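Local structure of chromosome partition protein Smc (3KTA) at residues M154-L157 / E158-L161. The protein probably serves chromosome condensation and partitioning, its N-terminal part, present here, joining the C-terminal part to form an ABC-type ATPase that binds and hydrolyses ATP. Sequence-based numbering, arbitrary orientation.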
loop_
_atom_site.group_PDB
_atom_site.type_symbol
_atom_site.label_atom_id
_atom_site.label_comp_id
_atom_site.label_asym_id
_atom_site.label_seq_id
_atom_site.Cartn_x
_atom_site.Cartn_y
_atom_site.Cartn_z
HETATM N N MSE A 154 2.377 -1.475 16.477
HETATM C CA MSE A 154 3.244 -2.651 16.623
HETATM C C MSE A 154 4.198 -2.516 17.811
HETATM O O MSE A 154 4.548 -1.404 18.214
HETATM C CB MSE A 154 4.015 -2.950 15.323
HETATM C CG MSE A 154 4.937 -1.826 14.821
HETATM SE SE MSE A 154 5.907 -2.283 13.166
HETATM C CE MSE A 154 4.382 -2.826 12.073
ATOM N N SER A 155 4.607 -3.646 18.382
ATOM C CA SER A 155 5.545 -3.615 19.505
ATOM C C SER A 155 6.900 -3.143 19.016
ATOM O O SER A 155 7.238 -3.349 17.848
ATOM C CB SER A 155 5.710 -5.004 20.126
ATOM O OG SER A 155 6.459 -5.849 19.270
ATOM N N PRO A 156 7.690 -2.521 19.907
ATOM C CA PRO A 156 9.073 -2.192 19.558
ATOM C C PRO A 156 9.801 -3.385 18.958
ATOM O O PRO A 156 10.598 -3.228 18.037
ATOM C CB PRO A 156 9.680 -1.816 20.908
ATOM C CG PRO A 156 8.532 -1.199 21.647
ATOM C CD PRO A 156 7.332 -2.022 21.249
ATOM N N LEU A 157 9.519 -4.583 19.458
ATOM C CA LEU A 157 10.194 -5.766 18.935
ATOM C C LEU A 157 9.801 -6.050 17.480
ATOM O O LEU A 157 10.670 -6.290 16.646
ATOM C CB LEU A 157 9.935 -6.982 19.828
ATOM C CG LEU A 157 10.841 -8.199 19.657
ATOM C CD1 LEU A 157 12.313 -7.822 19.551
ATOM C CD2 LEU A 157 10.631 -9.139 20.835
ATOM N N GLU A 158 8.501 -6.020 17.175
ATOM C CA GLU A 158 8.058 -6.194 15.794
ATOM C C GLU A 158 8.678 -5.125 14.903
ATOM O O GLU A 158 9.051 -5.387 13.757
ATOM C CB GLU A 158 6.528 -6.154 15.672
ATOM C CG GLU A 158 6.058 -6.141 14.213
ATOM C CD GLU A 158 4.587 -6.460 14.040
ATOM O OE1 GLU A 158 4.120 -6.443 12.882
ATOM O OE2 GLU A 158 3.904 -6.740 15.045
ATOM N N ARG A 159 8.802 -3.919 15.435
ATOM C CA ARG A 159 9.343 -2.830 14.627
ATOM C C ARG A 159 10.809 -3.079 14.259
ATOM O O ARG A 159 11.221 -2.840 13.121
ATOM C CB ARG A 159 9.143 -1.485 15.320
ATOM C CG ARG A 159 9.464 -0.286 14.430
ATOM C CD ARG A 159 9.122 1.037 15.118
ATOM N NE ARG A 159 7.710 1.141 15.465
ATOM C CZ ARG A 159 7.234 1.100 16.707
ATOM N NH1 ARG A 159 8.057 0.964 17.737
ATOM N NH2 ARG A 159 5.930 1.205 16.922
ATOM N N ARG A 160 11.597 -3.615 15.192
ATOM C CA ARG A 160 12.985 -3.880 14.866
ATOM C C ARG A 160 13.109 -4.987 13.834
ATOM O O ARG A 160 13.973 -4.957 12.961
ATOM C CB ARG A 160 13.807 -4.220 16.110
ATOM C CG ARG A 160 15.310 -4.099 15.867
ATOM C CD ARG A 160 16.081 -5.200 16.594
ATOM N NE ARG A 160 15.920 -6.490 15.935
ATOM C CZ ARG A 160 15.461 -7.588 16.534
ATOM N NH1 ARG A 160 15.123 -7.554 17.814
ATOM N NH2 ARG A 160 15.360 -8.720 15.858
ATOM N N LEU A 161 12.239 -5.983 13.942
ATOM C CA LEU A 161 12.277 -7.096 13.017
ATOM C C LEU A 161 12.033 -6.657 11.572
ATOM O O LEU A 161 12.587 -7.233 10.639
ATOM C CB LEU A 161 11.259 -8.147 13.445
ATOM C CG LEU A 161 11.782 -8.938 14.634
ATOM C CD1 LEU A 161 10.613 -9.650 15.272
ATOM C CD2 LEU A 161 12.848 -9.912 14.163
HETATM O O HOH W 1 3.500 -6.368 17.611
#
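Ser-155 is the N-cap of helix 156-167, and its side chain closes the first turn on Glu-158. Ser-155 OG accepts from Glu-158 N at 2.9 Å, and the N-H points almost straight at it (172°). A chi1 of 72° sets OG between the backbone N and the carbonyl carbon, which turns it toward the amide of Glu-158. A water joins the two residues, accepting from Ser-155 N at 3.0 Å and donating to Glu-158 OE2 at 2.6 Å. The extended glutamate chain carries its carboxylate back to that water. The negative charge near the helix start probably suits the helix dipole. Regular helix bonds follow from Ser-155 O, Pro-156 O and Leu-157 O to the amides of Arg-159, Arg-160 and Leu-161.

Met-154, a selenomethionine here, folds back across the turn. It crosses the Glu-158 side chain at about a right angle, with CE 3.7 Å from Glu-158 OE1. Its SE lies 3.8 Å from Arg-159 CA, and its CG lies 3.8 Å from Arg-159 NH2. One face of the Arg-159 guanidinium is turned to Ser-155 O. That group also donates to Phe-151 O and to Leu-48 O of the neighbouring Smc chain in the assembly. With an alanine here, these two carbonyls would probably lose their donor, and Met-154 CG would lose a neighbour. Further along the helix, Leu-157 and Arg-160 run side by side, CD1 being 3.3 Å from NH1. Arg-160 forms a salt bridge with Asp-164 and donates to Gly-46 O of the neighbouring chain. Both arginines thus tie this helix start to that chain. A serine N-cap followed by proline is a common alpha-helix start; here water replaces the direct glutamate bond of a capping box.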